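Local coordinates for hypothetical protein PH1819 (PDB 2EEN), which is of unknown function but carries a CYTH domain, the fold of class IV adenylyl cyclases and thiamine triphosphatases, and so may act on a triphosphate-containing substrate, at residues G8-D12 with E13-K17; D125-E128 with G129-K132; K155-R158 with E159-V162. All coordinates share one frame; numbering follows the deposited sequence.

Contact 1 of 3, residues G8-D12 with E13-K17; sequences GYAND and EIFEK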
ATOM      1  N   GLY A   8     -25.096  13.421  -6.638  1.00 19.92           N
ATOM      2  CA  GLY A   8     -26.397  13.969  -6.325  1.00 20.51           C
ATOM      3  C   GLY A   8     -27.280  12.899  -5.720  1.00 21.06           C
ATOM      4  O   GLY A   8     -27.016  11.706  -5.871  1.00 19.84           O
ATOM      5  N   TYR A   9     -28.314  13.313  -4.999  1.00 22.58           N
ATOM      6  CA  TYR A   9     -29.234  12.349  -4.423  1.00 23.36           C
ATOM      7  C   TYR A   9     -30.085  11.860  -5.580  1.00 22.22           C
ATOM      8  O   TYR A   9     -30.364  12.622  -6.509  1.00 24.02           O
ATOM      9  CB  TYR A   9     -30.116  13.000  -3.352  1.00 21.92           C
ATOM     10  CG  TYR A   9     -29.373  13.298  -2.077  1.00 25.08           C
ATOM     11  CD1 TYR A   9     -28.495  14.379  -1.995  1.00 25.88           C
ATOM     12  CD2 TYR A   9     -29.502  12.468  -0.967  1.00 25.95           C
ATOM     13  CE1 TYR A   9     -27.763  14.625  -0.841  1.00 26.51           C
ATOM     14  CE2 TYR A   9     -28.771  12.703   0.192  1.00 26.41           C
ATOM     15  CZ  TYR A   9     -27.904  13.780   0.247  1.00 26.40           C
ATOM     16  OH  TYR A   9     -27.161  14.008   1.382  1.00 30.11           O
ATOM     17  N   ALA A  10     -30.489  10.597  -5.537  1.00 21.39           N
ATOM     18  CA  ALA A  10     -31.294  10.036  -6.611  1.00 22.78           C
ATOM     19  C   ALA A  10     -32.537   9.310  -6.116  1.00 23.72           C
ATOM     20  O   ALA A  10     -32.864   9.334  -4.926  1.00 25.95           O
ATOM     21  CB  ALA A  10     -30.438   9.096  -7.470  1.00 20.82           C
ATOM     22  N   ASN A  11     -33.223   8.659  -7.049  1.00 24.61           N
ATOM     23  CA  ASN A  11     -34.447   7.928  -6.770  1.00 26.96           C
ATOM     24  C   ASN A  11     -34.732   7.029  -7.964  1.00 28.32           C
ATOM     25  O   ASN A  11     -34.001   7.069  -8.955  1.00 27.84           O
ATOM     26  CB  ASN A  11     -35.600   8.911  -6.586  1.00 27.80           C
ATOM     27  CG  ASN A  11     -35.706   9.896  -7.738  1.00 29.31           C
ATOM     28  OD1 ASN A  11     -35.732   9.503  -8.906  1.00 28.74           O
ATOM     29  ND2 ASN A  11     -35.767  11.183  -7.416  1.00 28.65           N
ATOM     30  N   ASP A  12     -35.794   6.230  -7.880  1.00 28.86           N
ATOM     31  CA  ASP A  12     -36.146   5.323  -8.970  1.00 30.84           C
ATOM     32  C   ASP A  12     -36.305   6.057 -10.299  1.00 30.40           C
ATOM     33  O   ASP A  12     -35.963   5.523 -11.357  1.00 30.08           O
ATOM     34  CB  ASP A  12     -37.446   4.572  -8.655  1.00 33.35           C
ATOM     35  CG  ASP A  12     -37.292   3.590  -7.509  1.00 36.86           C
ATOM     36  OD1 ASP A  12     -36.281   2.858  -7.482  1.00 38.13           O
ATOM     37  OD2 ASP A  12     -38.190   3.542  -6.640  1.00 38.53           O
ATOM     38  N   GLU A  13     -36.832   7.273 -10.237  1.00 30.03           N
ATOM     39  CA  GLU A  13     -37.046   8.090 -11.426  1.00 30.85           C
ATOM     40  C   GLU A  13     -35.735   8.398 -12.143  1.00 28.66           C
ATOM     41  O   GLU A  13     -35.615   8.185 -13.351  1.00 28.85           O
ATOM     42  CB  GLU A  13     -37.735   9.402 -11.039  1.00 32.78           C
ATOM     43  CG  GLU A  13     -37.790  10.438 -12.149  1.00 38.42           C
ATOM     44  CD  GLU A  13     -38.296  11.783 -11.656  1.00 41.26           C
ATOM     45  OE1 GLU A  13     -39.507  11.892 -11.363  1.00 42.09           O
ATOM     46  OE2 GLU A  13     -37.483  12.729 -11.560  1.00 43.69           O
ATOM     47  N   ILE A  14     -34.759   8.907 -11.399  1.00 26.85           N
ATOM     48  CA  ILE A  14     -33.465   9.246 -11.982  1.00 25.96           C
ATOM     49  C   ILE A  14     -32.767   7.985 -12.482  1.00 25.14           C
ATOM     50  O   ILE A  14     -32.178   7.980 -13.564  1.00 24.36           O
ATOM     51  CB  ILE A  14     -32.570   9.977 -10.952  1.00 25.04           C
ATOM     52  CG1 ILE A  14     -33.155  11.365 -10.672  1.00 25.08           C
ATOM     53  CG2 ILE A  14     -31.147  10.100 -11.477  1.00 24.81           C
ATOM     54  CD1 ILE A  14     -32.447  12.140  -9.578  1.00 25.32           C
ATOM     55  N   PHE A  15     -32.840   6.920 -11.690  1.00 24.76           N
ATOM     56  CA  PHE A  15     -32.227   5.647 -12.058  1.00 23.69           C
ATOM     57  C   PHE A  15     -32.782   5.138 -13.386  1.00 25.71           C
ATOM     58  O   PHE A  15     -32.024   4.761 -14.280  1.00 24.26           O
ATOM     59  CB  PHE A  15     -32.467   4.604 -10.958  1.00 23.74           C
ATOM     60  CG  PHE A  15     -31.462   4.657  -9.831  1.00 22.60           C
ATOM     61  CD1 PHE A  15     -30.758   5.823  -9.557  1.00 21.83           C
ATOM     62  CD2 PHE A  15     -31.229   3.534  -9.041  1.00 22.97           C
ATOM     63  CE1 PHE A  15     -29.836   5.874  -8.512  1.00 21.57           C
ATOM     64  CE2 PHE A  15     -30.311   3.572  -7.993  1.00 22.10           C
ATOM     65  CZ  PHE A  15     -29.611   4.747  -7.728  1.00 19.26           C
ATOM     66  N   GLU A  16     -34.105   5.136 -13.518  1.00 25.97           N
ATOM     67  CA  GLU A  16     -34.726   4.659 -14.747  1.00 28.96           C
ATOM     68  C   GLU A  16     -34.356   5.495 -15.959  1.00 27.45           C
ATOM     69  O   GLU A  16     -34.129   4.954 -17.042  1.00 28.18           O
ATOM     70  CB  GLU A  16     -36.249   4.635 -14.614  1.00 32.72           C
ATOM     71  CG  GLU A  16     -36.845   3.243 -14.722  1.00 39.31           C
ATOM     72  CD  GLU A  16     -36.418   2.515 -15.986  1.00 42.09           C
ATOM     73  OE1 GLU A  16     -36.683   3.024 -17.096  1.00 45.53           O
ATOM     74  OE2 GLU A  16     -35.817   1.426 -15.868  1.00 44.72           O
ATOM     75  N   LYS A  17     -34.302   6.812 -15.776  1.00 26.26           N
ATOM     76  CA  LYS A  17     -33.969   7.713 -16.870  1.00 26.50           C
ATOM     77  C   LYS A  17     -32.565   7.411 -17.374  1.00 25.07           C
ATOM     78  O   LYS A  17     -32.306   7.425 -18.576  1.00 25.75           O
ATOM     79  CB  LYS A  17     -34.082   9.171 -16.413  1.00 27.95           C
ATOM     80  CG  LYS A  17     -34.007  10.179 -17.554  1.00 31.70           C
ATOM     81  CD  LYS A  17     -34.429  11.586 -17.164  1.00 34.66           C
ATOM     82  CE  LYS A  17     -34.467  12.511 -18.371  1.00 37.54           C
ATOM     83  NZ  LYS A  17     -34.740  13.902 -17.918  1.00 40.54           N
TER

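Contact 2 of 3, residues D125-E128 with G129-K132; sequences DEVE and GLGK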
ATOM      1  N   ASP A 125     -25.846   4.574  -7.601  1.00 14.86           N
ATOM      2  CA  ASP A 125     -25.440   3.956  -6.345  1.00 15.55           C
ATOM      3  C   ASP A 125     -26.575   3.707  -5.369  1.00 13.50           C
ATOM      4  O   ASP A 125     -27.392   4.583  -5.123  1.00 16.63           O
ATOM      5  CB  ASP A 125     -24.410   4.833  -5.627  1.00 15.89           C
ATOM      6  CG  ASP A 125     -23.145   5.048  -6.427  1.00 19.44           C
ATOM      7  OD1 ASP A 125     -22.920   4.335  -7.432  1.00 22.14           O
ATOM      8  OD2 ASP A 125     -22.362   5.934  -6.030  1.00 18.30           O
ATOM      9  N   GLU A 126     -26.620   2.497  -4.818  1.00 13.87           N
ATOM     10  CA  GLU A 126     -27.609   2.145  -3.799  1.00 14.35           C
ATOM     11  C   GLU A 126     -26.714   1.876  -2.601  1.00 12.94           C
ATOM     12  O   GLU A 126     -26.115   0.812  -2.499  1.00 14.16           O
ATOM     13  CB  GLU A 126     -28.368   0.874  -4.178  1.00 17.72           C
ATOM     14  CG  GLU A 126     -29.429   0.479  -3.170  1.00 24.53           C
ATOM     15  CD  GLU A 126     -30.588   1.459  -3.129  1.00 27.58           C
ATOM     16  OE1 GLU A 126     -31.315   1.557  -4.140  1.00 29.86           O
ATOM     17  OE2 GLU A 126     -30.774   2.132  -2.093  1.00 26.90           O
ATOM     18  N   VAL A 127     -26.622   2.852  -1.704  1.00 12.68           N
ATOM     19  CA  VAL A 127     -25.742   2.757  -0.546  1.00 14.60           C
ATOM     20  C   VAL A 127     -26.472   2.302   0.702  1.00 14.09           C
ATOM     21  O   VAL A 127     -27.452   2.918   1.114  1.00 16.13           O
ATOM     22  CB  VAL A 127     -25.088   4.126  -0.281  1.00 15.79           C
ATOM     23  CG1 VAL A 127     -24.070   4.036   0.839  1.00 15.04           C
ATOM     24  CG2 VAL A 127     -24.438   4.628  -1.573  1.00 15.89           C
ATOM     25  N   GLU A 128     -25.982   1.222   1.300  1.00 14.47           N
ATOM     26  CA  GLU A 128     -26.592   0.695   2.516  1.00 16.35           C
ATOM     27  C   GLU A 128     -26.530   1.760   3.607  1.00 16.83           C
ATOM     28  O   GLU A 128     -25.480   2.368   3.844  1.00 17.24           O
ATOM     29  CB  GLU A 128     -25.865  -0.570   2.978  1.00 17.97           C
ATOM     30  CG  GLU A 128     -25.921  -1.713   1.979  1.00 23.04           C
ATOM     31  CD  GLU A 128     -25.514  -3.043   2.591  1.00 25.45           C
ATOM     32  OE1 GLU A 128     -24.928  -3.036   3.692  1.00 28.30           O
ATOM     33  OE2 GLU A 128     -25.774  -4.093   1.965  1.00 29.20           O
ATOM     34  N   GLY A 129     -27.667   2.001   4.248  1.00 16.66           N
ATOM     35  CA  GLY A 129     -27.714   2.988   5.309  1.00 17.46           C
ATOM     36  C   GLY A 129     -27.901   4.427   4.867  1.00 19.26           C
ATOM     37  O   GLY A 129     -28.024   5.309   5.715  1.00 19.93           O
ATOM     38  N   LEU A 130     -27.913   4.678   3.557  1.00 17.88           N
ATOM     39  CA  LEU A 130     -28.093   6.035   3.042  1.00 19.09           C
ATOM     40  C   LEU A 130     -29.152   6.141   1.952  1.00 21.17           C
ATOM     41  O   LEU A 130     -29.971   7.061   1.968  1.00 25.40           O
ATOM     42  CB  LEU A 130     -26.781   6.596   2.496  1.00 18.30           C
ATOM     43  CG  LEU A 130     -25.634   6.935   3.442  1.00 18.72           C
ATOM     44  CD1 LEU A 130     -24.531   7.556   2.599  1.00 16.79           C
ATOM     45  CD2 LEU A 130     -26.075   7.918   4.530  1.00 17.54           C
ATOM     46  N   GLY A 131     -29.135   5.214   0.998  1.00 18.30           N
ATOM     47  CA  GLY A 131     -30.117   5.258  -0.068  1.00 17.98           C
ATOM     48  C   GLY A 131     -29.512   5.423  -1.446  1.00 17.42           C
ATOM     49  O   GLY A 131     -28.343   5.107  -1.666  1.00 17.01           O
ATOM     50  N   LYS A 132     -30.312   5.937  -2.373  1.00 17.44           N
ATOM     51  CA  LYS A 132     -29.882   6.124  -3.755  1.00 17.12           C
ATOM     52  C   LYS A 132     -29.178   7.438  -4.077  1.00 16.33           C
ATOM     53  O   LYS A 132     -29.611   8.518  -3.669  1.00 16.76           O
ATOM     54  CB  LYS A 132     -31.084   5.989  -4.690  1.00 19.10           C
ATOM     55  CG  LYS A 132     -31.739   4.628  -4.684  1.00 21.16           C
ATOM     56  CD  LYS A 132     -32.938   4.609  -5.622  1.00 23.06           C
ATOM     57  CE  LYS A 132     -33.435   3.192  -5.871  1.00 25.83           C
ATOM     58  NZ  LYS A 132     -33.785   2.486  -4.611  1.00 26.57           N
TER
HETATM   59  O   HOH W   1     -33.162   3.101  -1.567  1.00 39.35           O

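Contact 3 of 3, residues K155-R158 with E159-V162; sequences KILR and ELGV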
ATOM      1  N   LYS A 155     -24.268  19.782 -15.613  1.00 20.93           N
ATOM      2  CA  LYS A 155     -25.324  19.917 -16.614  1.00 21.64           C
ATOM      3  C   LYS A 155     -25.919  18.561 -16.979  1.00 19.29           C
ATOM      4  O   LYS A 155     -27.136  18.409 -17.068  1.00 18.91           O
ATOM      5  CB  LYS A 155     -24.793  20.605 -17.877  1.00 22.25           C
ATOM      6  CG  LYS A 155     -25.840  20.740 -18.977  1.00 26.33           C
ATOM      7  CD  LYS A 155     -25.352  21.627 -20.112  1.00 29.31           C
ATOM      8  CE  LYS A 155     -26.503  22.004 -21.030  1.00 31.10           C
ATOM      9  NZ  LYS A 155     -26.081  22.951 -22.099  1.00 34.87           N
ATOM     10  N   ILE A 156     -25.059  17.566 -17.179  1.00 18.53           N
ATOM     11  CA  ILE A 156     -25.525  16.227 -17.522  1.00 17.02           C
ATOM     12  C   ILE A 156     -26.445  15.670 -16.436  1.00 16.50           C
ATOM     13  O   ILE A 156     -27.511  15.131 -16.733  1.00 18.00           O
ATOM     14  CB  ILE A 156     -24.335  15.272 -17.736  1.00 16.48           C
ATOM     15  CG1 ILE A 156     -23.569  15.683 -18.996  1.00 16.87           C
ATOM     16  CG2 ILE A 156     -24.824  13.840 -17.864  1.00 15.37           C
ATOM     17  CD1 ILE A 156     -22.248  14.978 -19.160  1.00 16.96           C
ATOM     18  N   LEU A 157     -26.042  15.808 -15.177  1.00 17.03           N
ATOM     19  CA  LEU A 157     -26.864  15.310 -14.081  1.00 16.86           C
ATOM     20  C   LEU A 157     -28.180  16.069 -13.934  1.00 17.01           C
ATOM     21  O   LEU A 157     -29.226  15.463 -13.706  1.00 17.08           O
ATOM     22  CB  LEU A 157     -26.090  15.362 -12.762  1.00 17.84           C
ATOM     23  CG  LEU A 157     -24.983  14.313 -12.675  1.00 17.44           C
ATOM     24  CD1 LEU A 157     -24.381  14.320 -11.283  1.00 18.65           C
ATOM     25  CD2 LEU A 157     -25.561  12.941 -13.005  1.00 19.89           C
ATOM     26  N   ARG A 158     -28.134  17.389 -14.074  1.00 20.02           N
ATOM     27  CA  ARG A 158     -29.357  18.170 -13.949  1.00 20.48           C
ATOM     28  C   ARG A 158     -30.322  17.829 -15.078  1.00 20.20           C
ATOM     29  O   ARG A 158     -31.541  17.832 -14.888  1.00 20.20           O
ATOM     30  CB  ARG A 158     -29.037  19.669 -13.925  1.00 20.51           C
ATOM     31  CG  ARG A 158     -28.500  20.125 -12.575  1.00 21.27           C
ATOM     32  CD  ARG A 158     -28.383  21.634 -12.462  1.00 21.63           C
ATOM     33  NE  ARG A 158     -28.169  22.016 -11.071  1.00 24.64           N
ATOM     34  CZ  ARG A 158     -29.107  21.949 -10.128  1.00 25.06           C
ATOM     35  NH1 ARG A 158     -30.328  21.523 -10.427  1.00 21.66           N
ATOM     36  NH2 ARG A 158     -28.817  22.286  -8.878  1.00 25.21           N
ATOM     37  N   GLU A 159     -29.782  17.499 -16.247  1.00 20.87           N
ATOM     38  CA  GLU A 159     -30.628  17.138 -17.374  1.00 21.90           C
ATOM     39  C   GLU A 159     -31.300  15.788 -17.144  1.00 22.71           C
ATOM     40  O   GLU A 159     -32.264  15.439 -17.831  1.00 24.71           O
ATOM     41  CB  GLU A 159     -29.812  17.102 -18.664  1.00 22.91           C
ATOM     42  CG  GLU A 159     -29.360  18.476 -19.129  1.00 27.72           C
ATOM     43  CD  GLU A 159     -30.455  19.331 -19.776  1.00 31.01           C
ATOM     44  OE1 GLU A 159     -31.617  18.885 -19.935  1.00 33.43           O
ATOM     45  OE2 GLU A 159     -30.113  20.466 -20.163  1.00 36.04           O
ATOM     46  N   LEU A 160     -30.792  15.033 -16.173  1.00 21.50           N
ATOM     47  CA  LEU A 160     -31.354  13.730 -15.835  1.00 22.10           C
ATOM     48  C   LEU A 160     -32.365  13.837 -14.701  1.00 22.91           C
ATOM     49  O   LEU A 160     -33.074  12.879 -14.397  1.00 24.15           O
ATOM     50  CB  LEU A 160     -30.240  12.769 -15.435  1.00 23.81           C
ATOM     51  CG  LEU A 160     -29.316  12.356 -16.579  1.00 23.11           C
ATOM     52  CD1 LEU A 160     -28.103  11.629 -16.011  1.00 24.59           C
ATOM     53  CD2 LEU A 160     -30.078  11.479 -17.565  1.00 24.38           C
ATOM     54  N   GLY A 161     -32.423  15.004 -14.072  1.00 23.79           N
ATOM     55  CA  GLY A 161     -33.366  15.203 -12.991  1.00 24.04           C
ATOM     56  C   GLY A 161     -32.748  15.404 -11.622  1.00 25.16           C
ATOM     57  O   GLY A 161     -33.466  15.578 -10.636  1.00 24.30           O
ATOM     58  N   VAL A 162     -31.423  15.384 -11.545  1.00 24.14           N
ATOM     59  CA  VAL A 162     -30.743  15.573 -10.269  1.00 25.19           C
ATOM     60  C   VAL A 162     -30.892  17.021  -9.815  1.00 26.23           C
ATOM     61  O   VAL A 162     -30.574  17.946 -10.561  1.00 24.88           O
ATOM     62  CB  VAL A 162     -29.247  15.227 -10.382  1.00 26.19           C
ATOM     63  CG1 VAL A 162     -28.587  15.314  -9.017  1.00 27.79           C
ATOM     64  CG2 VAL A 162     -29.088  13.826 -10.955  1.00 27.07           C
TER

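Contact 1 of 3, residues G8-D12 with E13-K17
Asn-11 OD1 accepts from the backbone of Ile-14, N to OD1 2.7 Å, with the N-H pointing almost straight at the oxygen (160°) and the nitrogen tilted 22° from the plane of the side-chain amide. The same oxygen lies 2.8 Å from Glu-13 N. With chi1 at 52°, CG sits between the backbone N and the carbonyl carbon, which swings the amide forward over the first turn. The backbone takes over from there: Phe-15 N donates to Asn-11 O at 3.0 Å, and Glu-16 N to Asp-12 O. This is an N-cap, the usual device for occupying amide hydrogens that have no preceding turn to bond to, and here it starts helix 12-19 two residues after strand 3-9 ends. An alanine here has no OD1, and Ile-14 N would probably be left without its capping acceptor, the first turn more prone to fray. Around the cap, Glu-13 runs alongside Asn-11 and points the same way, its carboxylate plane nearly perpendicular to the amide. Ile-14 crosses the Asn-11 side chain at about a right angle and carries CD1 back to the incoming chain, 3.7 Å from Tyr-9 O and 3.8 Å from Ala-10 CA. Ala-10 CB comes obliquely to the Phe-15 ring, 3.4 Å from Phe-15 CE1. Phe-15 also packs on Lys-132, and Ile-14 on Ile-134, so the turn lies against strand 131-139. The side chain of Tyr-9 takes little part: its CB leaves the backbone away from the helix, and its hydroxyl bonds to Glu-166.

Contact 2 of 3, residues D125-E128 with G129-K132
Val-127 O is gripped by two successive amides, Leu-130 N at 3.0 Å and Gly-131 N at 2.8 Å. The second lies in the carbonyl plane, whereas the first stands above it, 44° out. Two residues facing one in this way make a classic beta bulge, placed at the turn of the hairpin that joins strands 120-127 and 131-139. The return bond, from Val-127 N to Gly-131 O, is 2.8 Å long and completes the hydrogen-bonded pair; one step further from the turn, Glu-126 and Lys-132 form the non-hydrogen-bonded pair. Gly-129 and Gly-131 both have positive phi, where a CB would be jammed against the preceding carbonyl oxygen, so the turn depends on residues without side chains. The bulge also brings Leu-130 beside Val-127. Their side chains point the same way, with Leu-130 CD1 4.0 Å from Val-127 CG1, and both rest on Tyr-170 of helix 170-176; Leu-130 further touches Leu-173 and Leu-174.

On the opposite face of the sheet from Val-127, Glu-126 and Lys-132 form a salt bridge, Lys-132 NZ to Glu-126 OE1 2.7 Å. Chi1 of -179° sends Glu-126 CG opposite the backbone N, and the bend at chi2 then brings the carboxylate over the aliphatic part of the lysine. Lys-132 in turn runs extended as far as CE and curls only at chi4, turning its ammonium back to the syn lone pair of OE1. The ammonium also has a long, weak ion pair with Asp-12. A water ties the two ends together, donating to Glu-126 OE2 at 2.6 Å and accepting from Lys-132 NZ, while Lys-132 CG lies only 3.1 Å from Glu-126 OE1.

Contact 3 of 3, residues K155-R158 with E159-V162
The contact is the C-terminal end of helix 146-160, where the chain leaves the last turn through a Schellman motif and lies over strand 131-139. Gly-161 makes the reversal with a phi of 114°, a conformation in which a CB would collide with the carbonyl oxygen before it. Two bonds lead back into the helix: Val-162 N reaches Leu-157 O at 3.1 Å, and Gly-161 N reaches Arg-158 O at the same length but from well above the carbonyl plane. Leu-157 O holds a second donor, Leu-160 N at 3.0 Å, and the two nitrogens approach from opposite faces of its plane. One residue earlier, Glu-159 N still makes an i to i-4 helical bond to Lys-155 O.

The reversal folds Val-162 back against the helix, a hydrophobic contact often found with this motif. Val-162 CG2, beside the backbone N and anti to the carbonyl carbon, lies across Leu-157 and comes 3.8 Å from Leu-157 CB. Leu-160 crosses the same leucine obliquely, Leu-160 CD1 4.1 Å from Leu-157 CD2. These apolar groups face Ile-134 and Ile-136, Ile-122 and helix 12-19. On the outer side Lys-155 and Glu-159 run alongside each other in the same direction, but Lys-155 NZ and Glu-159 OE2 remain 5.1 Å apart. Arg-158 extends along the exit of the chain, with CG and NH1 each 3.6 Å from Val-162 O.

In the fold
From the N terminus, contact 1 comes first, turning strand 3-9 into helix 12-19; contact 2 then closes the hairpin of strands 120-127 and 131-139, and contact 3 ends helix 146-160. The three follow in series, none enclosing or crossing another. Strands 3-9 and 131-139 are neighbours in the antiparallel sheet, so contacts 1 and 2 touch: Ala-10 N probably bonds to Lys-132 O, and the Phe-15 ring reaches the hairpin. Contacts 1 and 3 also meet, through Lys-17 NZ and Glu-159 O and through Gly-8 and Val-162, tying helix 12-19 to the end of helix 146-160. Contacts 2 and 3, whose centres are about 19 Å apart, do not touch.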